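Local structure of peroxinectin A (Dictyostelium discoideum, 6ERC) at residues A[153-158]-A[256-261]; A[172-177]-A[249-254]; A[2-7]-A[479-484]. The protein is a secreted haem peroxidase that uses hydrogen peroxide to oxidise phenolic donors, and also has iodide and thiocyanate peroxidase activity. All blocks are in the same frame, centred on the assembly; numbering follows the deposited sequence.

Contact 1 of 3, residues A[153-158]-A[256-261]. With NA (sodium ion), chain K.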
loop_
_atom_site.group_PDB
_atom_site.type_symbol
_atom_site.label_atom_id
_atom_site.label_comp_id
_atom_site.label_asym_id
_atom_site.label_seq_id
_atom_site.Cartn_x
_atom_site.Cartn_y
_atom_site.Cartn_z
ATOM N N ASN A 153 9.341 -1.981 -8.954
ATOM C CA ASN A 153 10.233 -2.468 -7.906
ATOM C C ASN A 153 9.617 -3.638 -7.155
ATOM O O ASN A 153 10.338 -4.478 -6.604
ATOM C CB ASN A 153 10.562 -1.339 -6.929
ATOM C CG ASN A 153 9.367 -0.938 -6.077
ATOM O OD1 ASN A 153 8.583 -0.068 -6.455
ATOM N ND2 ASN A 153 9.221 -1.579 -4.924
ATOM N N VAL A 154 8.285 -3.699 -7.110
ATOM C CA VAL A 154 7.597 -4.805 -6.456
ATOM C C VAL A 154 8.000 -6.141 -7.069
ATOM O O VAL A 154 8.020 -7.167 -6.378
ATOM C CB VAL A 154 6.073 -4.581 -6.531
ATOM C CG1 VAL A 154 5.616 -4.464 -7.980
ATOM C CG2 VAL A 154 5.330 -5.696 -5.817
ATOM N N LEU A 155 8.320 -6.163 -8.362
ATOM C CA LEU A 155 8.719 -7.398 -9.030
ATOM C C LEU A 155 10.226 -7.555 -9.155
ATOM O O LEU A 155 10.743 -8.656 -8.949
ATOM C CB LEU A 155 8.103 -7.473 -10.432
ATOM C CG LEU A 155 6.575 -7.498 -10.537
ATOM C CD1 LEU A 155 6.182 -7.624 -11.990
ATOM C CD2 LEU A 155 5.961 -8.629 -9.720
ATOM N N TYR A 156 10.944 -6.482 -9.477
ATOM C CA TYR A 156 12.341 -6.581 -9.876
ATOM C C TYR A 156 13.319 -6.143 -8.794
ATOM O O TYR A 156 14.533 -6.262 -8.997
ATOM C CB TYR A 156 12.566 -5.757 -11.147
ATOM C CG TYR A 156 11.508 -6.012 -12.197
ATOM C CD1 TYR A 156 11.507 -7.186 -12.936
ATOM C CD2 TYR A 156 10.500 -5.086 -12.435
ATOM C CE1 TYR A 156 10.538 -7.429 -13.890
ATOM C CE2 TYR A 156 9.527 -5.321 -13.386
ATOM C CZ TYR A 156 9.550 -6.494 -14.113
ATOM O OH TYR A 156 8.585 -6.735 -15.063
ATOM N N GLY A 157 12.835 -5.655 -7.656
ATOM C CA GLY A 157 13.712 -5.264 -6.571
ATOM C C GLY A 157 14.210 -3.841 -6.706
ATOM O O GLY A 157 13.975 -3.141 -7.695
ATOM N N ASN A 158 14.934 -3.407 -5.673
ATOM C CA ASN A 158 15.346 -2.018 -5.539
ATOM C C ASN A 158 16.801 -1.782 -5.937
ATOM O O ASN A 158 17.363 -0.739 -5.591
ATOM C CB ASN A 158 15.116 -1.543 -4.103
ATOM C CG ASN A 158 13.648 -1.548 -3.712
ATOM O OD1 ASN A 158 13.209 -2.389 -2.930
ATOM N ND2 ASN A 158 12.883 -0.601 -4.251
ATOM N N SER A 256 9.865 -3.069 -19.097
ATOM C CA SER A 256 9.225 -1.823 -19.504
ATOM C C SER A 256 7.733 -2.020 -19.746
ATOM O O SER A 256 6.921 -1.163 -19.377
ATOM C CB SER A 256 9.908 -1.277 -20.758
ATOM O OG SER A 256 9.447 0.024 -21.070
ATOM N N CYS A 257 7.349 -3.145 -20.357
ATOM C CA CYS A 257 5.934 -3.404 -20.614
ATOM C C CYS A 257 5.162 -3.574 -19.310
ATOM O O CYS A 257 4.065 -3.027 -19.148
ATOM C CB CYS A 257 5.766 -4.650 -21.489
ATOM S SG CYS A 257 6.464 -4.551 -23.147
ATOM N N ILE A 258 5.712 -4.348 -18.373
ATOM C CA ILE A 258 5.018 -4.608 -17.114
ATOM C C ILE A 258 4.820 -3.315 -16.334
ATOM O O ILE A 258 3.749 -3.074 -15.765
ATOM C CB ILE A 258 5.791 -5.655 -16.289
ATOM C CG1 ILE A 258 5.827 -6.996 -17.029
ATOM C CG2 ILE A 258 5.177 -5.810 -14.900
ATOM C CD1 ILE A 258 4.460 -7.636 -17.256
ATOM N N ILE A 259 5.851 -2.472 -16.282
ATOM C CA ILE A 259 5.715 -1.171 -15.634
ATOM C C ILE A 259 4.563 -0.395 -16.256
ATOM O O ILE A 259 3.720 0.171 -15.551
ATOM C CB ILE A 259 7.042 -0.396 -15.718
ATOM C CG1 ILE A 259 8.083 -1.071 -14.826
ATOM C CG2 ILE A 259 6.855 1.061 -15.317
ATOM C CD1 ILE A 259 9.481 -0.566 -15.026
ATOM N N GLU A 260 4.509 -0.359 -17.590
ATOM C CA GLU A 260 3.388 0.283 -18.268
ATOM C C GLU A 260 2.067 -0.381 -17.901
ATOM O O GLU A 260 1.050 0.299 -17.726
ATOM C CB GLU A 260 3.597 0.248 -19.782
ATOM C CG GLU A 260 2.355 0.638 -20.579
ATOM C CD GLU A 260 2.618 0.765 -22.066
ATOM O OE1 GLU A 260 3.800 0.852 -22.460
ATOM O OE2 GLU A 260 1.637 0.775 -22.839
ATOM N N GLN A 261 2.058 -1.710 -17.797
ATOM C CA GLN A 261 0.829 -2.408 -17.437
ATOM C C GLN A 261 0.374 -2.024 -16.035
ATOM O O GLN A 261 -0.820 -1.800 -15.802
ATOM C CB GLN A 261 1.035 -3.919 -17.545
ATOM C CG GLN A 261 -0.219 -4.739 -17.291
ATOM C CD GLN A 261 -1.330 -4.435 -18.278
ATOM O OE1 GLN A 261 -1.414 -5.045 -19.345
ATOM N NE2 GLN A 261 -2.191 -3.489 -17.926
HETATM NA NA NA K . 8.833 2.331 -6.765
#
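The hydroxyl of Y156 pushes into the branch point of I258, its OH lying 3.2 Å from I258 CB and 3.4 Å from I258 CG1. For an oxygen facing saturated carbon this is close packing, and the phenol presents the end and edge of its ring to the isoleucine, not a face. L155 adds the second point of contact: its CD1 meets I258 CG2 at 3.6 Å, the two side chains crossing at about a right angle. L155 also serves its own neighbour, since its CB sits 3.8 Å above the plane of the Y156 ring, over the centre, and so covers one face of the phenol. With CG beside the backbone N (chi1 -47°), the tyrosine is swung toward helix 247-275. The ring of F251, two turns before I258 on that helix, meets it with the two planes at about 90°.

Helix 153-156 is only a short turn in this animal haem peroxidase, closed by the bond from G157 N to N153 O (3.0 Å) before G157 turns away with positive phi. At its start N153 binds the sodium ion through OD1 at 2.4 Å, alongside D151 OD1 and the carbonyl oxygens of N82, G147 and Y149. N153 ND2 also makes a weak hydrogen bond to the backbone O of H81, the predicted proton acceptor, so the turn probably links the active-site surroundings to the long helix.

Away from the hydrophobic junction the packing is looser. The end of I259 leans back toward the contact, but its CG1 comes no nearer than 4.7 Å to Y156 CE2, while N158 and E260, which lie far from the opposite segment, are partly exposed to solvent. On another side of helix 247-275, C257 is tied by a disulfide to C485.

Contact 2 of 3, residues A[172-177]-A[249-254]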
loop_
_atom_site.group_PDB
_atom_site.type_symbol
_atom_site.label_atom_id
_atom_site.label_comp_id
_atom_site.label_asym_id
_atom_site.label_seq_id
_atom_site.Cartn_x
_atom_site.Cartn_y
_atom_site.Cartn_z
ATOM N N GLY A 172 15.675 -13.477 -20.838
ATOM C CA GLY A 172 15.131 -12.308 -20.174
ATOM C C GLY A 172 13.977 -12.599 -19.240
ATOM O O GLY A 172 13.146 -11.718 -19.003
ATOM N N GLU A 173 13.909 -13.806 -18.694
ATOM C CA GLU A 173 12.771 -14.241 -17.901
ATOM C C GLU A 173 13.065 -14.130 -16.409
ATOM O O GLU A 173 14.213 -13.980 -15.981
ATOM C CB GLU A 173 12.393 -15.683 -18.255
ATOM C CG GLU A 173 11.986 -15.863 -19.707
ATOM C CD GLU A 173 11.556 -17.282 -20.029
ATOM O OE1 GLU A 173 10.822 -17.881 -19.212
ATOM O OE2 GLU A 173 11.955 -17.800 -21.096
ATOM N N MET A 174 11.997 -14.202 -15.618
ATOM C CA MET A 174 12.080 -14.185 -14.165
ATOM C C MET A 174 12.074 -15.610 -13.627
ATOM O O MET A 174 11.376 -16.478 -14.157
ATOM C CB MET A 174 10.911 -13.407 -13.558
ATOM C CG MET A 174 10.869 -11.933 -13.925
ATOM S SD MET A 174 12.273 -10.994 -13.291
ATOM C CE MET A 174 11.936 -11.027 -11.532
ATOM N N LYS A 175 12.846 -15.845 -12.568
ATOM C CA LYS A 175 12.812 -17.141 -11.903
ATOM C C LYS A 175 11.391 -17.465 -11.458
ATOM O O LYS A 175 10.610 -16.582 -11.092
ATOM C CB LYS A 175 13.747 -17.157 -10.692
ATOM C CG LYS A 175 15.230 -17.119 -11.029
ATOM C CD LYS A 175 16.077 -17.200 -9.762
ATOM C CE LYS A 175 17.564 -17.138 -10.070
ATOM N NZ LYS A 175 18.388 -17.074 -8.831
ATOM N N MET A 176 11.059 -18.751 -11.484
ATOM C CA MET A 176 9.701 -19.190 -11.220
ATOM C C MET A 176 9.745 -20.589 -10.628
ATOM O O MET A 176 10.694 -21.346 -10.857
ATOM C CB MET A 176 8.864 -19.175 -12.505
ATOM C CG MET A 176 7.447 -18.647 -12.352
ATOM S SD MET A 176 7.338 -16.968 -11.698
ATOM C CE MET A 176 8.269 -16.060 -12.922
ATOM N N THR A 177 8.712 -20.924 -9.859
ATOM C CA THR A 177 8.538 -22.266 -9.314
ATOM C C THR A 177 7.466 -22.969 -10.139
ATOM O O THR A 177 6.276 -22.659 -10.015
ATOM C CB THR A 177 8.147 -22.219 -7.835
ATOM O OG1 THR A 177 9.146 -21.512 -7.090
ATOM C CG2 THR A 177 8.007 -23.628 -7.268
ATOM N N ARG A 249 18.532 -7.421 -22.890
ATOM C CA ARG A 249 17.622 -6.607 -23.692
ATOM C C ARG A 249 16.196 -7.139 -23.623
ATOM O O ARG A 249 15.242 -6.356 -23.543
ATOM C CB ARG A 249 18.100 -6.553 -25.144
ATOM C CG ARG A 249 17.191 -5.755 -26.086
ATOM C CD ARG A 249 17.076 -4.289 -25.681
ATOM N NE ARG A 249 16.073 -3.574 -26.468
ATOM C CZ ARG A 249 16.284 -3.059 -27.676
ATOM N NH1 ARG A 249 17.470 -3.174 -28.263
ATOM N NH2 ARG A 249 15.301 -2.429 -28.308
ATOM N N VAL A 250 16.026 -8.460 -23.669
ATOM C CA VAL A 250 14.684 -9.027 -23.575
ATOM C C VAL A 250 14.075 -8.707 -22.218
ATOM O O VAL A 250 12.888 -8.375 -22.115
ATOM C CB VAL A 250 14.719 -10.544 -23.834
ATOM C CG1 VAL A 250 13.324 -11.143 -23.695
ATOM C CG2 VAL A 250 15.280 -10.833 -25.215
ATOM N N PHE A 251 14.877 -8.800 -21.155
ATOM C CA PHE A 251 14.372 -8.495 -19.822
ATOM C C PHE A 251 13.887 -7.054 -19.739
ATOM O O PHE A 251 12.754 -6.791 -19.322
ATOM C CB PHE A 251 15.452 -8.754 -18.775
ATOM C CG PHE A 251 15.118 -8.195 -17.427
ATOM C CD1 PHE A 251 14.320 -8.907 -16.550
ATOM C CD2 PHE A 251 15.579 -6.946 -17.045
ATOM C CE1 PHE A 251 13.999 -8.390 -15.313
ATOM C CE2 PHE A 251 15.260 -6.425 -15.812
ATOM C CZ PHE A 251 14.470 -7.147 -14.945
ATOM N N GLN A 252 14.738 -6.101 -20.131
ATOM C CA GLN A 252 14.380 -4.692 -20.006
ATOM C C GLN A 252 13.125 -4.369 -20.806
ATOM O O GLN A 252 12.216 -3.695 -20.310
ATOM C CB GLN A 252 15.550 -3.813 -20.452
ATOM C CG GLN A 252 16.781 -3.913 -19.560
ATOM C CD GLN A 252 16.493 -3.573 -18.109
ATOM O OE1 GLN A 252 15.474 -2.957 -17.788
ATOM N NE2 GLN A 252 17.390 -3.979 -17.221
ATOM N N GLN A 253 13.055 -4.839 -22.052
ATOM C CA GLN A 253 11.852 -4.625 -22.851
ATOM C C GLN A 253 10.633 -5.244 -22.180
ATOM O O GLN A 253 9.526 -4.702 -22.266
ATOM C CB GLN A 253 12.049 -5.200 -24.254
ATOM C CG GLN A 253 13.063 -4.438 -25.102
ATOM C CD GLN A 253 12.545 -3.119 -25.677
ATOM O OE1 GLN A 253 13.288 -2.408 -26.356
ATOM N NE2 GLN A 253 11.283 -2.789 -25.415
ATOM N N SER A 254 10.815 -6.384 -21.509
ATOM C CA SER A 254 9.713 -6.985 -20.765
ATOM C C SER A 254 9.414 -6.194 -19.497
ATOM O O SER A 254 8.246 -5.944 -19.177
ATOM C CB SER A 254 10.039 -8.440 -20.425
ATOM O OG SER A 254 10.249 -9.203 -21.598
#
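G172 packs directly against the helix that carries V250 and F251, its CA only 3.9 Å from F251 CA. The absence of a side chain permits this approach: G172 CA rests 3.8 Å from F251 CB and 4.1 Å from V250 CB, and its O reaches F251 CA at 3.5 Å in a CA-H...O contact (137° at the hydrogen). Two residues on, the bend of the M174 chain at chi2 (-65°) brings SD to the rim of the F251 ring, and chi3 (-69°) then turns the terminal CE. The sulfur stands 3.7 Å from F251 CE1, close to the ring plane and well off its face.

Behind this first shell, the backbone of 172-177 is held by its amides, G172 N bonding to D247 OD1 and M174 N to N232 OD1. The phenylalanine ring has a cation-pi partner in R167. Within the helix, V250 O accepts from both S254 N (2.9 Å) and S254 OG (2.8 Å), which arrive from opposite faces of its carbonyl plane. Farther round, R249 grips Q253 side-on, NE and NH2 both directed to OE1 and the amide oxygen lying in the guanidinium plane.

The loop between helix 160-166 and strand 177-179 thus docks on helix 247-275 with its backbone packed close at G172 and, beside it, a Met-aromatic contact at the ring edge.

Contact 3 of 3, residues A[2-7]-A[479-484]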
loop_
_atom_site.group_PDB
_atom_site.type_symbol
_atom_site.label_atom_id
_atom_site.label_comp_id
_atom_site.label_asym_id
_atom_site.label_seq_id
_atom_site.Cartn_x
_atom_site.Cartn_y
_atom_site.Cartn_z
ATOM N N GLN A 2 19.685 1.902 -25.676
ATOM C CA GLN A 2 18.476 2.532 -25.168
ATOM C C GLN A 2 18.574 2.740 -23.663
ATOM O O GLN A 2 19.104 1.896 -22.934
ATOM C CB GLN A 2 17.254 1.678 -25.507
ATOM C CG GLN A 2 15.938 2.206 -24.947
ATOM C CD GLN A 2 15.673 3.655 -25.320
ATOM O OE1 GLN A 2 16.285 4.574 -24.770
ATOM N NE2 GLN A 2 14.757 3.865 -26.260
ATOM N N GLU A 3 18.059 3.876 -23.199
ATOM C CA GLU A 3 18.053 4.190 -21.777
ATOM C C GLU A 3 16.835 3.565 -21.109
ATOM O O GLU A 3 15.704 3.736 -21.575
ATOM C CB GLU A 3 18.052 5.702 -21.565
ATOM C CG GLU A 3 18.178 6.118 -20.104
ATOM C CD GLU A 3 18.073 7.616 -19.912
ATOM O OE1 GLU A 3 17.495 8.288 -20.791
ATOM O OE2 GLU A 3 18.569 8.121 -18.881
ATOM N N PHE A 4 17.068 2.844 -20.019
ATOM C CA PHE A 4 16.001 2.256 -19.226
ATOM C C PHE A 4 16.058 2.796 -17.804
ATOM O O PHE A 4 17.089 3.298 -17.346
ATOM C CB PHE A 4 16.093 0.727 -19.210
ATOM C CG PHE A 4 15.796 0.091 -20.534
ATOM C CD1 PHE A 4 14.489 -0.149 -20.922
ATOM C CD2 PHE A 4 16.821 -0.263 -21.392
ATOM C CE1 PHE A 4 14.212 -0.732 -22.141
ATOM C CE2 PHE A 4 16.550 -0.846 -22.612
ATOM C CZ PHE A 4 15.244 -1.082 -22.987
ATOM N N ARG A 5 14.926 2.687 -17.112
ATOM C CA ARG A 5 14.835 3.140 -15.732
ATOM C C ARG A 5 15.950 2.536 -14.893
ATOM O O ARG A 5 16.457 1.447 -15.182
ATOM C CB ARG A 5 13.494 2.739 -15.118
ATOM C CG ARG A 5 12.281 3.460 -15.650
ATOM C CD ARG A 5 11.036 2.810 -15.075
ATOM N NE ARG A 5 9.801 3.490 -15.454
ATOM C CZ ARG A 5 9.240 4.483 -14.770
ATOM N NH1 ARG A 5 9.799 4.945 -13.659
ATOM N NH2 ARG A 5 8.113 5.024 -15.209
ATOM N N SER A 6 16.324 3.247 -13.837
ATOM C CA SER A 6 17.119 2.635 -12.792
ATOM C C SER A 6 16.214 1.804 -11.889
ATOM O O SER A 6 14.984 1.856 -11.979
ATOM C CB SER A 6 17.854 3.695 -11.978
ATOM O OG SER A 6 18.717 3.084 -11.036
ATOM N N TYR A 7 16.831 1.017 -11.014
ATOM C CA TYR A 7 16.076 0.250 -10.035
ATOM C C TYR A 7 15.823 1.026 -8.748
ATOM O O TYR A 7 14.965 0.621 -7.956
ATOM C CB TYR A 7 16.805 -1.060 -9.721
ATOM C CG TYR A 7 16.969 -1.942 -10.934
ATOM C CD1 TYR A 7 15.879 -2.598 -11.486
ATOM C CD2 TYR A 7 18.211 -2.114 -11.532
ATOM C CE1 TYR A 7 16.017 -3.400 -12.597
ATOM C CE2 TYR A 7 18.358 -2.917 -12.643
ATOM C CZ TYR A 7 17.258 -3.556 -13.172
ATOM O OH TYR A 7 17.388 -4.362 -14.281
ATOM N N ARG A 479 6.038 5.581 -25.741
ATOM C CA ARG A 479 5.193 4.856 -26.680
ATOM C C ARG A 479 6.045 4.167 -27.738
ATOM O O ARG A 479 5.725 3.058 -28.182
ATOM C CB ARG A 479 4.183 5.799 -27.332
ATOM C CG ARG A 479 3.096 6.313 -26.394
ATOM C CD ARG A 479 1.891 6.820 -27.182
ATOM N NE ARG A 479 1.024 7.707 -26.404
ATOM C CZ ARG A 479 0.068 7.299 -25.571
ATOM N NH1 ARG A 479 -0.158 6.006 -25.375
ATOM N NH2 ARG A 479 -0.663 8.196 -24.921
ATOM N N MET A 480 7.145 4.806 -28.141
ATOM C CA MET A 480 8.068 4.193 -29.091
ATOM C C MET A 480 8.713 2.947 -28.496
ATOM O O MET A 480 8.753 1.889 -29.134
ATOM C CB MET A 480 9.133 5.216 -29.502
ATOM C CG MET A 480 10.396 4.636 -30.138
ATOM S SD MET A 480 10.097 3.817 -31.710
ATOM C CE MET A 480 11.747 3.240 -32.107
ATOM N N VAL A 481 9.231 3.060 -27.271
ATOM C CA VAL A 481 9.927 1.939 -26.643
ATOM C C VAL A 481 8.983 0.761 -26.461
ATOM O O VAL A 481 9.372 -0.399 -26.636
ATOM C CB VAL A 481 10.539 2.379 -25.299
ATOM C CG1 VAL A 481 11.101 1.177 -24.533
ATOM C CG2 VAL A 481 11.626 3.411 -25.530
ATOM N N ASN A 482 7.734 1.039 -26.102
ATOM C CA ASN A 482 6.760 0.007 -25.759
ATOM C C ASN A 482 5.788 -0.254 -26.900
ATOM O O ASN A 482 4.607 -0.530 -26.676
ATOM C CB ASN A 482 6.016 0.405 -24.489
ATOM C CG ASN A 482 6.922 0.427 -23.270
ATOM O OD1 ASN A 482 7.966 -0.225 -23.244
ATOM N ND2 ASN A 482 6.524 1.178 -22.253
ATOM N N ARG A 483 6.273 -0.185 -28.142
ATOM C CA ARG A 483 5.402 -0.364 -29.297
ATOM C C ARG A 483 4.990 -1.816 -29.499
ATOM O O ARG A 483 3.991 -2.069 -30.180
ATOM C CB ARG A 483 6.090 0.164 -30.559
ATOM C CG ARG A 483 7.435 -0.467 -30.870
ATOM C CD ARG A 483 8.075 0.197 -32.081
ATOM N NE ARG A 483 9.523 0.331 -31.940
ATOM C CZ ARG A 483 10.405 -0.610 -32.259
ATOM N NH1 ARG A 483 11.702 -0.385 -32.091
ATOM N NH2 ARG A 483 10.001 -1.778 -32.740
ATOM N N GLU A 484 5.723 -2.768 -28.926
ATOM C CA GLU A 484 5.405 -4.183 -29.074
ATOM C C GLU A 484 4.841 -4.797 -27.798
ATOM O O GLU A 484 4.740 -6.024 -27.707
ATOM C CB GLU A 484 6.647 -4.958 -29.528
ATOM C CG GLU A 484 7.246 -4.443 -30.830
ATOM C CD GLU A 484 8.219 -5.423 -31.462
ATOM O OE1 GLU A 484 7.958 -5.869 -32.601
ATOM O OE2 GLU A 484 9.240 -5.748 -30.818
#
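Q2 and V481 meet through van der Waals contact at the protein surface, the amide of the glutamine lying against one methyl of the valine. Q2 NE2 is modelled 3.2 Å from V481 CG2, and Q2 CD stands 4.1 Å from the same methyl; the nearer distance is doubtful, because the approach of E3 N to Q2 OE1 is too short to be trusted and leaves the exact placing of this amide uncertain. Q2 reaches the valine by a bend in its chain: CG is anti to the backbone N, then chi2 of 53° turns the amide aside. On the other branch, V481 CG1 lies 4.4 Å from F4 CE1, approaching the ring obliquely. V481 thus divides its two methyls between the two N-terminal side chains. For F4 this is the lighter of two contacts, since its CZ lies nearer to Q252 CB of helix 247-275 than its CE1 does to V481 CG1.

V481 sits at the C-terminal end of helix 476-481. The contact therefore sets the irregular N-terminal segment of the chain, in this animal haem peroxidase, against the end of a helix from late in the sequence.

Polar interactions hold each partner separately. At the helix end, V481 O accepts from Q253 NE2, and N482 OD1 bonds to S256 OG, so the end of helix 476-481 is fastened to helix 247-275. Beyond it, R483 NE makes a weak bond to M480 SD (3.5 Å), and R483 N a similarly weak one to M480 O at 3.4 Å.

Salt bridges fix the N-terminal segment from another quarter: E3 OE2 pairs with R470 NH2, and R5 NH2 with D469 OD2.

How the contacts relate
From the N terminus, residues 2-7 pair with 479-484, so contact 3 closes a loop that takes in nearly the whole chain. Within it, 153-158 is rejoined by 256-261 in contact 1, and inside that smaller loop 172-177 pairs with 249-254 in contact 2; the three nest and none cross. Helix 247-275 is the common element: contacts 1 and 2 use successive turns of it, and contact 3 abuts it, through the Y7 hydroxyl near Q252 NE2 and R5 CD against I259. Together they gather the sodium-binding turn, the loop after helix 160-166, the N-terminal segment and the end of helix 476-481 round one helix, on one side of the chain's centre.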